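Local coordinates for cyclodipeptide synthase, BtCDPS (Bacillus thermoamylovorans, PDB 6ZTU), which probably joins two aminoacyl groups, drawn from charged tRNAs, into a cyclodipeptide, as enzymes of the cyclodipeptide synthase family do, at residues A[4-9]-A[52-57]; A[8-13]-A[42-47]; A[71-74]-A[78-81]; A[145-150]-A[171-176]; A[208-211]-A[216-219]. All coordinates share one frame; numbering follows the deposited sequence.

Interaction 1. Residues A[4-9]-A[52-57]; sequences QVIKDL and SSKNFK
Ile-6 and Lys-7, in the short helical turn at the N terminus, lie against Lys-54 and Asn-55 in the last turn of helix 42-55, a flanking helix of this Rossmann-like α/β fold. Following the chain, Ile-6 comes first. Its side chain starts toward the helix, and CD1 passes 3.8 Å from Lys-54 NZ, while CG2 lies 4.1 Å from Lys-54 CG. The lysine chain is bent twice, at chi2 and chi4, which brings its CG, CD and NZ obliquely across the isoleucine in a loose, partly exposed contact, methylenes against CG2 and the ammonium group beside CD1. Ile-6 also touches Asp-50 of the same helix.

Lys-7 follows, and its CA stands 6.1 Å from the CA of Lys-54, the nearest approach of the two backbones. Here the contact turns polar, with the Asn-55 amide engaging Lys-7 through both of its ends. Asn-55 ND2 points almost straight at the backbone O of Lys-7, with an N-H...O angle of 171°, but at 3.5 Å this bond is weak. The same ND2 has a firmer partner within its own helix, the carbonyl O of Trp-51, which helps to hold the amide in place. A bend at chi2 (-98°) brings the Lys-7 chain obliquely across the amide; its CE lies 3.3 Å from Asn-55 OD1, and its NZ makes a weak hydrogen bond of 3.1 Å to that oxygen.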
# COMPACT_ATOMS: atom_id res chain seq x y z
N GLN A 4 -11.05 0.53 -25.08
CA GLN A 4 -10.65 -0.75 -24.50
C GLN A 4 -9.14 -0.90 -24.36
O GLN A 4 -8.70 -1.90 -23.78
CB GLN A 4 -11.22 -1.91 -25.31
CG GLN A 4 -12.72 -1.98 -25.18
CD GLN A 4 -13.41 -2.46 -26.42
OE1 GLN A 4 -13.26 -1.89 -27.51
NE2 GLN A 4 -14.22 -3.51 -26.27
N VAL A 5 -8.34 0.05 -24.84
CA VAL A 5 -6.98 0.09 -24.34
C VAL A 5 -7.00 0.39 -22.85
O VAL A 5 -6.18 -0.13 -22.09
CB VAL A 5 -6.11 1.09 -25.14
CG1 VAL A 5 -6.28 0.86 -26.64
CG2 VAL A 5 -6.40 2.53 -24.75
N ILE A 6 -7.97 1.19 -22.39
CA ILE A 6 -8.11 1.47 -20.96
C ILE A 6 -8.46 0.20 -20.20
O ILE A 6 -7.86 -0.11 -19.17
CB ILE A 6 -9.16 2.57 -20.71
CG1 ILE A 6 -8.72 3.89 -21.35
CG2 ILE A 6 -9.40 2.75 -19.21
CD1 ILE A 6 -9.76 4.97 -21.23
N LYS A 7 -9.46 -0.54 -20.70
CA LYS A 7 -9.88 -1.78 -20.05
C LYS A 7 -8.72 -2.75 -19.87
O LYS A 7 -8.66 -3.46 -18.86
CB LYS A 7 -10.99 -2.44 -20.86
CG LYS A 7 -12.15 -2.96 -20.03
CD LYS A 7 -12.02 -4.46 -19.77
CE LYS A 7 -13.07 -4.94 -18.77
NZ LYS A 7 -12.79 -6.31 -18.26
N ASP A 8 -7.79 -2.79 -20.83
CA ASP A 8 -6.66 -3.71 -20.83
C ASP A 8 -5.35 -3.04 -20.42
O ASP A 8 -4.28 -3.61 -20.64
CB ASP A 8 -6.49 -4.34 -22.21
CG ASP A 8 -7.51 -5.42 -22.48
OD1 ASP A 8 -7.62 -5.84 -23.66
OD2 ASP A 8 -8.21 -5.83 -21.53
N LEU A 9 -5.43 -1.86 -19.82
CA LEU A 9 -4.23 -1.12 -19.43
C LEU A 9 -3.30 -1.96 -18.57
O LEU A 9 -2.08 -1.77 -18.61
CB LEU A 9 -4.64 0.14 -18.68
CG LEU A 9 -4.02 1.50 -18.99
CD1 LEU A 9 -3.78 1.67 -20.48
CD2 LEU A 9 -4.99 2.55 -18.47
N SER A 52 -9.13 1.23 -13.25
CA SER A 52 -9.95 0.77 -12.14
C SER A 52 -11.41 1.16 -12.34
O SER A 52 -12.32 0.37 -12.04
CB SER A 52 -9.44 1.35 -10.82
OG SER A 52 -8.21 0.77 -10.47
N SER A 53 -11.63 2.39 -12.81
CA SER A 53 -12.99 2.89 -13.00
C SER A 53 -13.74 2.09 -14.05
O SER A 53 -14.97 1.99 -13.99
CB SER A 53 -12.95 4.37 -13.39
OG SER A 53 -12.37 5.17 -12.37
N LYS A 54 -13.02 1.53 -15.03
CA LYS A 54 -13.68 0.73 -16.05
C LYS A 54 -14.01 -0.66 -15.56
O LYS A 54 -14.98 -1.27 -16.02
CB LYS A 54 -12.82 0.65 -17.31
CG LYS A 54 -13.21 1.64 -18.39
CD LYS A 54 -13.30 3.06 -17.83
CE LYS A 54 -13.74 4.04 -18.91
NZ LYS A 54 -13.13 3.66 -20.22
N ASN A 55 -13.22 -1.18 -14.62
CA ASN A 55 -13.30 -2.58 -14.25
C ASN A 55 -14.08 -2.84 -12.96
O ASN A 55 -14.76 -3.86 -12.87
CB ASN A 55 -11.89 -3.16 -14.09
CG ASN A 55 -11.28 -3.56 -15.43
OD1 ASN A 55 -11.51 -4.66 -15.92
ND2 ASN A 55 -10.49 -2.67 -16.01
N PHE A 56 -14.01 -1.95 -11.98
CA PHE A 56 -14.50 -2.26 -10.64
C PHE A 56 -15.75 -1.46 -10.29
O PHE A 56 -15.93 -0.32 -10.73
CB PHE A 56 -13.42 -2.00 -9.59
CG PHE A 56 -12.31 -2.99 -9.64
CD1 PHE A 56 -11.24 -2.82 -10.50
CD2 PHE A 56 -12.36 -4.12 -8.84
CE1 PHE A 56 -10.21 -3.76 -10.55
CE2 PHE A 56 -11.34 -5.06 -8.88
CZ PHE A 56 -10.27 -4.87 -9.74
N LYS A 57 -16.60 -2.07 -9.46
CA LYS A 57 -17.80 -1.38 -8.98
C LYS A 57 -17.44 -0.19 -8.10
O LYS A 57 -18.07 0.88 -8.20
CB LYS A 57 -18.69 -2.36 -8.21
CG LYS A 57 -19.25 -3.48 -9.07
CD LYS A 57 -20.19 -4.35 -8.25
CE LYS A 57 -20.37 -5.72 -8.90
NZ LYS A 57 -21.38 -6.52 -8.16

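Interaction 2. Residues A[8-13]-A[42-47]; sequences DLFYVV and QNYIHQ
Phe-10 meets helix 42-55 with the edge of its ring, and that orientation governs the contact. Its CE1 lies 3.8 Å from CE1 of Tyr-44, which sits near the plane of the phenylalanine ring; seen from the tyrosine, the approach is oblique, so the two rings do not stack. Tyr-44 gets there because its CG lies anti to the backbone N (chi1 -177°), which lets the ring's CE1 and OH end reach Phe-10.

A neighbouring part of the Phe-10 edge faces Gln-47. There CE2 comes within 3.6 Å of the glutamine's backbone O, again near the ring plane, while CZ stands 4.2 Å from Gln-47 CB. The glutamine side chain runs at about a right angle to the phenylalanine, with amide and ring planes 67° apart. Leu-9 comes to the same carbonyl, its CD2 3.5 Å from Gln-47 O, and its CD1 touches the amide at NE2 (3.9 Å). The other end of that amide is held elsewhere, OE1 being hydrogen-bonded to Gln-230.

Further rings extend the cluster: Phe-10 is edge-to-face with Trp-51, and Tyr-44 with Phe-40. Phe-10 also packs on Leu-228 of strand 223-229, next to which strand 11-14 runs antiparallel. The lead-in to edge strand 11-14 thus packs on helix 42-55, one of the helices flanking the central sheet of the layered Rossmann-like fold.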
# COMPACT_ATOMS: atom_id res chain seq x y z
N ASP A 8 -7.79 -2.79 -20.83
CA ASP A 8 -6.66 -3.71 -20.83
C ASP A 8 -5.35 -3.04 -20.42
O ASP A 8 -4.28 -3.61 -20.64
CB ASP A 8 -6.49 -4.34 -22.21
CG ASP A 8 -7.51 -5.42 -22.48
OD1 ASP A 8 -7.62 -5.84 -23.66
OD2 ASP A 8 -8.21 -5.83 -21.53
N LEU A 9 -5.43 -1.86 -19.82
CA LEU A 9 -4.23 -1.12 -19.43
C LEU A 9 -3.30 -1.96 -18.57
O LEU A 9 -2.08 -1.77 -18.61
CB LEU A 9 -4.64 0.14 -18.68
CG LEU A 9 -4.02 1.50 -18.99
CD1 LEU A 9 -3.78 1.67 -20.48
CD2 LEU A 9 -4.99 2.55 -18.47
N PHE A 10 -3.84 -2.87 -17.77
CA PHE A 10 -3.04 -3.67 -16.85
C PHE A 10 -3.36 -5.15 -16.99
O PHE A 10 -4.51 -5.54 -17.25
CB PHE A 10 -3.25 -3.22 -15.39
CG PHE A 10 -2.78 -1.83 -15.12
CD1 PHE A 10 -1.45 -1.59 -14.77
CD2 PHE A 10 -3.65 -0.74 -15.23
CE1 PHE A 10 -1.01 -0.30 -14.53
CE2 PHE A 10 -3.22 0.54 -15.00
CZ PHE A 10 -1.90 0.77 -14.65
N TYR A 11 -2.34 -5.97 -16.82
CA TYR A 11 -2.51 -7.41 -16.66
C TYR A 11 -2.37 -7.73 -15.18
O TYR A 11 -1.45 -7.24 -14.52
CB TYR A 11 -1.48 -8.19 -17.49
CG TYR A 11 -1.76 -9.68 -17.46
CD1 TYR A 11 -1.24 -10.48 -16.45
CD2 TYR A 11 -2.58 -10.27 -18.41
CE1 TYR A 11 -1.51 -11.84 -16.40
CE2 TYR A 11 -2.85 -11.63 -18.37
CZ TYR A 11 -2.32 -12.41 -17.35
OH TYR A 11 -2.58 -13.76 -17.30
N VAL A 12 -3.28 -8.55 -14.67
CA VAL A 12 -3.42 -8.76 -13.23
C VAL A 12 -2.81 -10.10 -12.85
O VAL A 12 -3.10 -11.13 -13.47
CB VAL A 12 -4.91 -8.70 -12.83
CG1 VAL A 12 -5.09 -9.17 -11.39
CG2 VAL A 12 -5.44 -7.29 -13.04
N VAL A 13 -1.96 -10.09 -11.82
CA VAL A 13 -1.38 -11.32 -11.27
C VAL A 13 -1.83 -11.47 -9.82
O VAL A 13 -1.34 -10.73 -8.95
CB VAL A 13 0.15 -11.33 -11.38
CG1 VAL A 13 0.69 -12.64 -10.85
CG2 VAL A 13 0.58 -11.15 -12.84
N GLN A 42 1.79 11.74 -12.39
CA GLN A 42 0.41 12.08 -12.72
C GLN A 42 -0.16 11.11 -13.75
O GLN A 42 -1.27 10.59 -13.58
CB GLN A 42 0.36 13.52 -13.24
CG GLN A 42 -1.02 13.97 -13.67
CD GLN A 42 -1.02 15.40 -14.17
OE1 GLN A 42 -0.03 15.88 -14.71
NE2 GLN A 42 -2.14 16.09 -13.98
N ASN A 43 0.60 10.83 -14.81
CA ASN A 43 0.10 9.95 -15.86
C ASN A 43 -0.21 8.55 -15.35
O ASN A 43 -1.24 7.96 -15.71
CB ASN A 43 1.11 9.87 -17.01
CG ASN A 43 0.53 9.22 -18.24
OD1 ASN A 43 -0.57 9.56 -18.68
ND2 ASN A 43 1.25 8.25 -18.80
N TYR A 44 0.69 7.98 -14.53
CA TYR A 44 0.47 6.63 -14.03
C TYR A 44 -0.72 6.57 -13.09
O TYR A 44 -1.53 5.63 -13.15
CB TYR A 44 1.72 6.11 -13.33
CG TYR A 44 1.62 4.68 -12.85
CD1 TYR A 44 1.58 3.63 -13.75
CD2 TYR A 44 1.57 4.38 -11.49
CE1 TYR A 44 1.49 2.31 -13.32
CE2 TYR A 44 1.49 3.06 -11.04
CZ TYR A 44 1.44 2.03 -11.97
OH TYR A 44 1.35 0.72 -11.55
N ILE A 45 -0.86 7.56 -12.21
CA ILE A 45 -2.01 7.59 -11.31
C ILE A 45 -3.30 7.66 -12.12
O ILE A 45 -4.28 6.96 -11.83
CB ILE A 45 -1.87 8.76 -10.32
CG1 ILE A 45 -0.84 8.40 -9.24
CG2 ILE A 45 -3.21 9.11 -9.69
CD1 ILE A 45 -0.39 9.58 -8.37
N HIS A 46 -3.31 8.45 -13.20
CA HIS A 46 -4.48 8.47 -14.08
C HIS A 46 -4.73 7.11 -14.71
O HIS A 46 -5.88 6.66 -14.80
CB HIS A 46 -4.31 9.55 -15.15
CG HIS A 46 -4.79 10.90 -14.71
ND1 HIS A 46 -6.02 11.42 -15.06
CD2 HIS A 46 -4.20 11.84 -13.92
CE1 HIS A 46 -6.16 12.61 -14.52
NE2 HIS A 46 -5.07 12.89 -13.82
N GLN A 47 -3.67 6.43 -15.14
CA GLN A 47 -3.84 5.11 -15.73
C GLN A 47 -4.45 4.14 -14.72
O GLN A 47 -5.37 3.39 -15.05
CB GLN A 47 -2.50 4.58 -16.23
CG GLN A 47 -1.99 5.27 -17.47
CD GLN A 47 -0.93 4.44 -18.16
OE1 GLN A 47 0.02 3.98 -17.52
NE2 GLN A 47 -1.08 4.22 -19.46

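Interaction 3. Residues A[71-74]-A[78-81]; sequences LLEA and PTTK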
# COMPACT_ATOMS: atom_id res chain seq x y z
N LEU A 71 10.36 7.12 6.81
CA LEU A 71 11.18 6.67 5.70
C LEU A 71 12.26 7.69 5.38
O LEU A 71 13.39 7.32 5.04
CB LEU A 71 10.30 6.42 4.47
CG LEU A 71 9.15 5.41 4.62
CD1 LEU A 71 8.40 5.30 3.31
CD2 LEU A 71 9.66 4.04 5.07
N LEU A 72 11.93 8.97 5.50
CA LEU A 72 12.93 10.02 5.27
C LEU A 72 13.84 10.18 6.49
O LEU A 72 15.06 10.29 6.34
CB LEU A 72 12.23 11.33 4.92
CG LEU A 72 11.28 11.32 3.70
CD1 LEU A 72 10.57 12.66 3.54
CD2 LEU A 72 12.01 10.94 2.42
N GLU A 73 13.27 10.17 7.70
CA GLU A 73 14.08 10.30 8.91
C GLU A 73 15.13 9.20 9.00
O GLU A 73 16.22 9.42 9.54
CB GLU A 73 13.18 10.27 10.14
CG GLU A 73 12.27 11.47 10.25
CD GLU A 73 11.35 11.40 11.43
OE1 GLU A 73 10.98 10.28 11.83
OE2 GLU A 73 10.99 12.46 11.96
N ALA A 74 14.83 8.01 8.48
CA ALA A 74 15.81 6.93 8.52
C ALA A 74 16.91 7.15 7.49
O ALA A 74 18.05 6.71 7.70
CB ALA A 74 15.12 5.59 8.29
N PRO A 78 16.09 15.44 8.91
CA PRO A 78 15.55 15.91 10.19
C PRO A 78 14.03 15.99 10.12
O PRO A 78 13.46 16.25 9.07
CB PRO A 78 16.19 17.30 10.36
CG PRO A 78 17.27 17.38 9.31
CD PRO A 78 16.83 16.49 8.19
N THR A 79 13.40 15.77 11.28
CA THR A 79 11.94 15.67 11.34
C THR A 79 11.24 16.85 10.66
O THR A 79 10.23 16.67 9.98
CB THR A 79 11.48 15.54 12.79
OG1 THR A 79 12.03 14.35 13.37
CG2 THR A 79 9.95 15.49 12.88
N THR A 80 11.77 18.06 10.84
CA THR A 80 11.13 19.24 10.27
C THR A 80 11.05 19.16 8.75
O THR A 80 9.98 19.38 8.16
CB THR A 80 11.88 20.52 10.68
OG1 THR A 80 12.04 20.55 12.11
CG2 THR A 80 11.11 21.75 10.23
N LYS A 81 12.17 18.86 8.09
CA LYS A 81 12.16 18.74 6.64
C LYS A 81 11.34 17.53 6.19
O LYS A 81 10.62 17.60 5.19
CB LYS A 81 13.60 18.65 6.12
CG LYS A 81 13.75 18.85 4.62
CD LYS A 81 15.22 18.95 4.24
CE LYS A 81 15.62 17.88 3.23
NZ LYS A 81 17.09 17.61 3.28
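Glu-73, near the end of helix 68-74, and Thr-79, the first residue of helix 79-103, face each other across a connection of a few residues. The backbones come nearest one step earlier on the second side, where the CA atoms of Glu-73 and Pro-78 are 5.9 Å apart. Pro-78 occupies the N-cap position and is extended (psi 149°), and the chain enters helical geometry at Thr-79.

One side-chain bond carries the contact. Thr-79 OG1 donates to Glu-73 OE2 over 2.6 Å, a short bond for a hydroxyl and a carboxylate. The hydroxyl does not lie in the carboxylate plane but meets the oxygen from above it, 39° out. Two carbons of the threonine accompany that bond, CB at 3.2 Å and CG2 at 3.3 Å from Glu-73 OE2. The glutamate reaches it with a nearly straight chain beyond CG (chi2 177°), which carries the carboxylate to the first residue of the second helix.

The second carboxylate oxygen is also occupied: OE1 forms a salt bridge with Lys-69, one turn back in its own helix, and a hydrogen bond with His-172 of helix 167-191. Such company would probably stabilise the negative charge and fix the rotation of the carboxylate. The residue before the glutamate, Leu-72, starts toward the second segment and packs on Ala-82 and Lys-85 further along helix 79-103. The arrangement is a short connection between two consecutive helices at the protein surface, closed by a side-chain hydrogen bond.

Interaction 4. Residues A[145-150]-A[171-176]; sequences AMSHDA and FHAVKY
Ser-147 and Val-174 are the nearest CA pair of segments 145-150 and 171-176, only 4.9 Å apart, a spacing helped by the small side chains of the serine and of neighbouring Ala-173.

The van der Waals contacts are few and compact. Ser-147 CB lies 3.9 Å from Val-174 CB and 4.0 Å from its CG2, while Ala-173 turns its methyl toward the serine hydroxyl, CB to OG 3.4 Å. Val-174 puts CG1 between the backbone N and the carbonyl carbon (chi1 82°), the crowded position, and leaves CG2 as the branch that meets the serine.

Polar contacts centre on Ser-147 OG. With chi1 at 179° the hydroxyl points away from its own backbone N and into the other helix. There it comes within 3.3 Å of Val-174 N, but the angle is too poor for a hydrogen bond; its real partner is the carbonyl O of Leu-170, which satisfies the buried hydroxyl.

Within the second segment the helix is kinked. The N atoms of Lys-175 and Tyr-176 lack the regular bond to the turn before and make weak ones three residues back instead, to the O atoms of His-172 and Ala-173.

Helix 68-74 covers one flank of the pair, its Leu-71 touching Ala-150, Ala-173 and Tyr-176. At the kink, Tyr-176 lines the pocket holding the bound hexanediol, together with Ala-64 just after strand 58-63, so helix 167-191 passes from this tight crossing directly to the pocket wall.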
# COMPACT_ATOMS: atom_id res chain seq x y z
N ALA A 145 12.20 -6.99 6.74
CA ALA A 145 12.55 -7.08 5.33
C ALA A 145 11.71 -6.11 4.49
O ALA A 145 12.23 -5.52 3.53
CB ALA A 145 12.38 -8.51 4.83
N MET A 146 10.42 -5.98 4.80
CA MET A 146 9.63 -4.95 4.12
C MET A 146 10.20 -3.57 4.38
O MET A 146 10.20 -2.71 3.50
CB MET A 146 8.17 -5.00 4.58
CG MET A 146 7.35 -6.07 3.93
SD MET A 146 5.59 -5.88 4.33
CE MET A 146 5.17 -4.46 3.33
N SER A 147 10.68 -3.35 5.60
CA SER A 147 11.30 -2.07 5.95
C SER A 147 12.57 -1.86 5.13
O SER A 147 12.81 -0.77 4.59
CB SER A 147 11.61 -2.05 7.45
OG SER A 147 12.24 -0.83 7.81
N HIS A 148 13.39 -2.90 5.04
CA HIS A 148 14.61 -2.82 4.23
C HIS A 148 14.28 -2.48 2.78
O HIS A 148 14.94 -1.64 2.17
CB HIS A 148 15.37 -4.14 4.34
CG HIS A 148 16.78 -4.06 3.83
ND1 HIS A 148 17.08 -4.04 2.49
CD2 HIS A 148 17.96 -3.98 4.49
CE1 HIS A 148 18.39 -3.96 2.34
NE2 HIS A 148 18.95 -3.92 3.54
N ASP A 149 13.26 -3.15 2.22
CA ASP A 149 12.84 -2.86 0.85
C ASP A 149 12.46 -1.40 0.69
O ASP A 149 12.84 -0.74 -0.29
CB ASP A 149 11.64 -3.73 0.46
CG ASP A 149 11.98 -5.19 0.32
OD1 ASP A 149 13.18 -5.56 0.32
OD2 ASP A 149 11.02 -5.98 0.21
N ALA A 150 11.67 -0.88 1.64
CA ALA A 150 11.22 0.50 1.57
C ALA A 150 12.39 1.47 1.62
O ALA A 150 12.40 2.48 0.90
CB ALA A 150 10.23 0.79 2.71
N PHE A 171 14.36 -0.33 12.17
CA PHE A 171 13.34 -0.31 13.21
C PHE A 171 12.58 1.01 13.21
O PHE A 171 11.41 1.04 13.60
CB PHE A 171 13.95 -0.59 14.58
CG PHE A 171 14.05 -2.06 14.91
CD1 PHE A 171 13.01 -2.70 15.55
CD2 PHE A 171 15.17 -2.80 14.54
CE1 PHE A 171 13.08 -4.04 15.84
CE2 PHE A 171 15.25 -4.15 14.83
CZ PHE A 171 14.20 -4.78 15.48
N HIS A 172 13.20 2.10 12.75
CA HIS A 172 12.46 3.35 12.63
C HIS A 172 11.48 3.29 11.46
O HIS A 172 10.31 3.65 11.61
CB HIS A 172 13.42 4.52 12.46
CG HIS A 172 12.77 5.86 12.62
ND1 HIS A 172 12.18 6.26 13.80
CD2 HIS A 172 12.62 6.90 11.76
CE1 HIS A 172 11.69 7.48 13.66
NE2 HIS A 172 11.95 7.89 12.44
N ALA A 173 11.95 2.82 10.30
CA ALA A 173 11.09 2.73 9.12
C ALA A 173 10.05 1.62 9.22
O ALA A 173 9.05 1.67 8.50
CB ALA A 173 11.94 2.51 7.87
N VAL A 174 10.25 0.61 10.07
CA VAL A 174 9.24 -0.45 10.14
C VAL A 174 7.95 0.06 10.77
O VAL A 174 6.89 -0.57 10.61
CB VAL A 174 9.79 -1.70 10.87
CG1 VAL A 174 9.69 -1.55 12.37
CG2 VAL A 174 9.07 -2.98 10.39
N LYS A 175 7.98 1.21 11.45
CA LYS A 175 6.74 1.80 11.92
C LYS A 175 5.80 2.11 10.76
O LYS A 175 4.58 2.01 10.90
CB LYS A 175 7.04 3.05 12.75
CG LYS A 175 7.69 2.71 14.08
CD LYS A 175 8.22 3.94 14.79
CE LYS A 175 8.98 3.53 16.03
NZ LYS A 175 8.16 2.59 16.85
N TYR A 176 6.37 2.50 9.61
CA TYR A 176 5.59 2.67 8.39
C TYR A 176 4.95 1.36 7.95
O TYR A 176 3.75 1.30 7.63
CB TYR A 176 6.50 3.23 7.30
CG TYR A 176 5.85 3.40 5.95
CD1 TYR A 176 5.21 4.58 5.60
CD2 TYR A 176 5.91 2.39 5.00
CE1 TYR A 176 4.61 4.73 4.37
CE2 TYR A 176 5.32 2.54 3.77
CZ TYR A 176 4.67 3.71 3.46
OH TYR A 176 4.09 3.86 2.23

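Interaction 5. Residues A[208-211]-A[216-219]; sequences EKIK and YIKM
Ile-210 lays its CG2 methyl against the backbone of residues 217-219, where that chain folds back past the end of helix 205-211. The methyl sits 3.7 Å from the carbonyl O of Ile-217 and 3.7 Å from the N of Met-219, with CA of Lys-218 at 4.0 Å between them. Its place follows from the first torsion (chi1 -67°), which sets CG2 anti to the backbone N and leaves CG1 beside that N. The two branches then divide the work: CD1, at the end of the longer one, touches Ile-217 CG2 at 4.0 Å, and CG2 also meets Met-219 CG at 4.1 Å. The isoleucine is thus flanked by two apolar side chains of the returning segment.

Lys-211 adds a contact at the margin. Its chain is bent at chi2 (-63°) and crosses Met-219 at about a right angle, bringing CE to 3.7 Å from the sulfur SD. The methylene does the touching, while the ammonium group goes on to a weak hydrogen bond with Ser-16 OG.

Leu-185 of helix 167-191 packs on Ile-210, Ile-217 and Met-219 alike. Ile-217 also touches Val-129 and Tyr-132 of helix 120-135. Helix 205-211 and the loop after it link the adjacent parallel strands 196-200 and 223-229, so the contact lies within a β-α-β crossover, a building unit of Rossmann-like folds.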
# COMPACT_ATOMS: atom_id res chain seq x y z
N GLU A 208 2.95 -13.73 0.34
CA GLU A 208 3.13 -15.11 -0.08
C GLU A 208 3.27 -16.03 1.13
O GLU A 208 2.68 -17.12 1.16
CB GLU A 208 4.37 -15.22 -0.98
CG GLU A 208 4.23 -14.47 -2.29
CD GLU A 208 5.52 -14.45 -3.10
OE1 GLU A 208 6.45 -15.23 -2.77
OE2 GLU A 208 5.61 -13.66 -4.07
N LYS A 209 4.03 -15.60 2.14
CA LYS A 209 4.19 -16.42 3.32
C LYS A 209 2.90 -16.52 4.11
O LYS A 209 2.56 -17.59 4.62
CB LYS A 209 5.31 -15.86 4.20
CG LYS A 209 6.65 -15.78 3.50
CD LYS A 209 7.76 -15.65 4.51
CE LYS A 209 9.12 -15.69 3.84
NZ LYS A 209 9.43 -14.38 3.23
N ILE A 210 2.18 -15.41 4.25
CA ILE A 210 0.87 -15.45 4.90
C ILE A 210 -0.05 -16.44 4.19
O ILE A 210 -0.75 -17.22 4.84
CB ILE A 210 0.28 -14.03 4.96
CG1 ILE A 210 1.12 -13.16 5.90
CG2 ILE A 210 -1.17 -14.07 5.42
CD1 ILE A 210 0.73 -11.69 5.90
N LYS A 211 -0.05 -16.44 2.86
CA LYS A 211 -0.93 -17.34 2.11
C LYS A 211 -0.44 -18.78 2.16
O LYS A 211 -1.21 -19.70 1.85
CB LYS A 211 -1.03 -16.87 0.66
CG LYS A 211 -2.01 -15.73 0.45
CD LYS A 211 -3.43 -16.18 0.80
CE LYS A 211 -4.43 -15.06 0.64
NZ LYS A 211 -5.82 -15.61 0.61
N TYR A 216 0.36 -16.81 12.50
CA TYR A 216 -0.96 -16.62 13.06
C TYR A 216 -1.61 -15.37 12.49
O TYR A 216 -2.84 -15.27 12.53
CB TYR A 216 -0.89 -16.56 14.58
CG TYR A 216 -0.60 -17.93 15.17
CD1 TYR A 216 -1.42 -19.01 14.89
CD2 TYR A 216 0.50 -18.13 16.00
CE1 TYR A 216 -1.15 -20.26 15.43
CE2 TYR A 216 0.76 -19.37 16.53
CZ TYR A 216 -0.06 -20.43 16.23
OH TYR A 216 0.19 -21.68 16.76
N ILE A 217 -0.82 -14.45 11.93
CA ILE A 217 -1.36 -13.36 11.12
C ILE A 217 -1.94 -13.94 9.83
O ILE A 217 -1.24 -14.64 9.09
CB ILE A 217 -0.27 -12.33 10.81
CG1 ILE A 217 0.12 -11.53 12.06
CG2 ILE A 217 -0.69 -11.38 9.66
CD1 ILE A 217 -0.80 -10.38 12.35
N LYS A 218 -3.20 -13.62 9.54
CA LYS A 218 -3.88 -14.05 8.32
C LYS A 218 -4.51 -12.86 7.62
O LYS A 218 -4.92 -11.89 8.26
CB LYS A 218 -4.99 -15.07 8.62
CG LYS A 218 -4.52 -16.47 8.97
CD LYS A 218 -5.72 -17.38 9.18
CE LYS A 218 -6.44 -17.67 7.87
NZ LYS A 218 -7.16 -18.97 7.93
N MET A 219 -4.62 -12.96 6.30
CA MET A 219 -5.50 -12.05 5.59
C MET A 219 -6.95 -12.44 5.86
O MET A 219 -7.28 -13.62 6.02
CB MET A 219 -5.22 -12.08 4.09
CG MET A 219 -3.87 -11.47 3.72
SD MET A 219 -3.40 -11.80 2.02
CE MET A 219 -4.66 -10.84 1.16

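How the interactions relate
From the N terminus, interactions 1 and 2 start from overlapping segments and both end on helix 42-55. Interaction 2 closes the shorter loop and nests wholly within the span of interaction 1, sharing Asp-8 and Leu-9; together they tie the chain start and the lead-in to edge strand 11-14 to that helix. The others follow in series without crossing. Interaction 3 closes a short helix-to-helix turn, interaction 4 joins helices 137-157 and 167-191, and interaction 5 folds the loop after helix 205-211 back on it. Interactions 3 and 4 touch, with Leu-71 packing between them, on the side of the chain's centre opposite interaction 1.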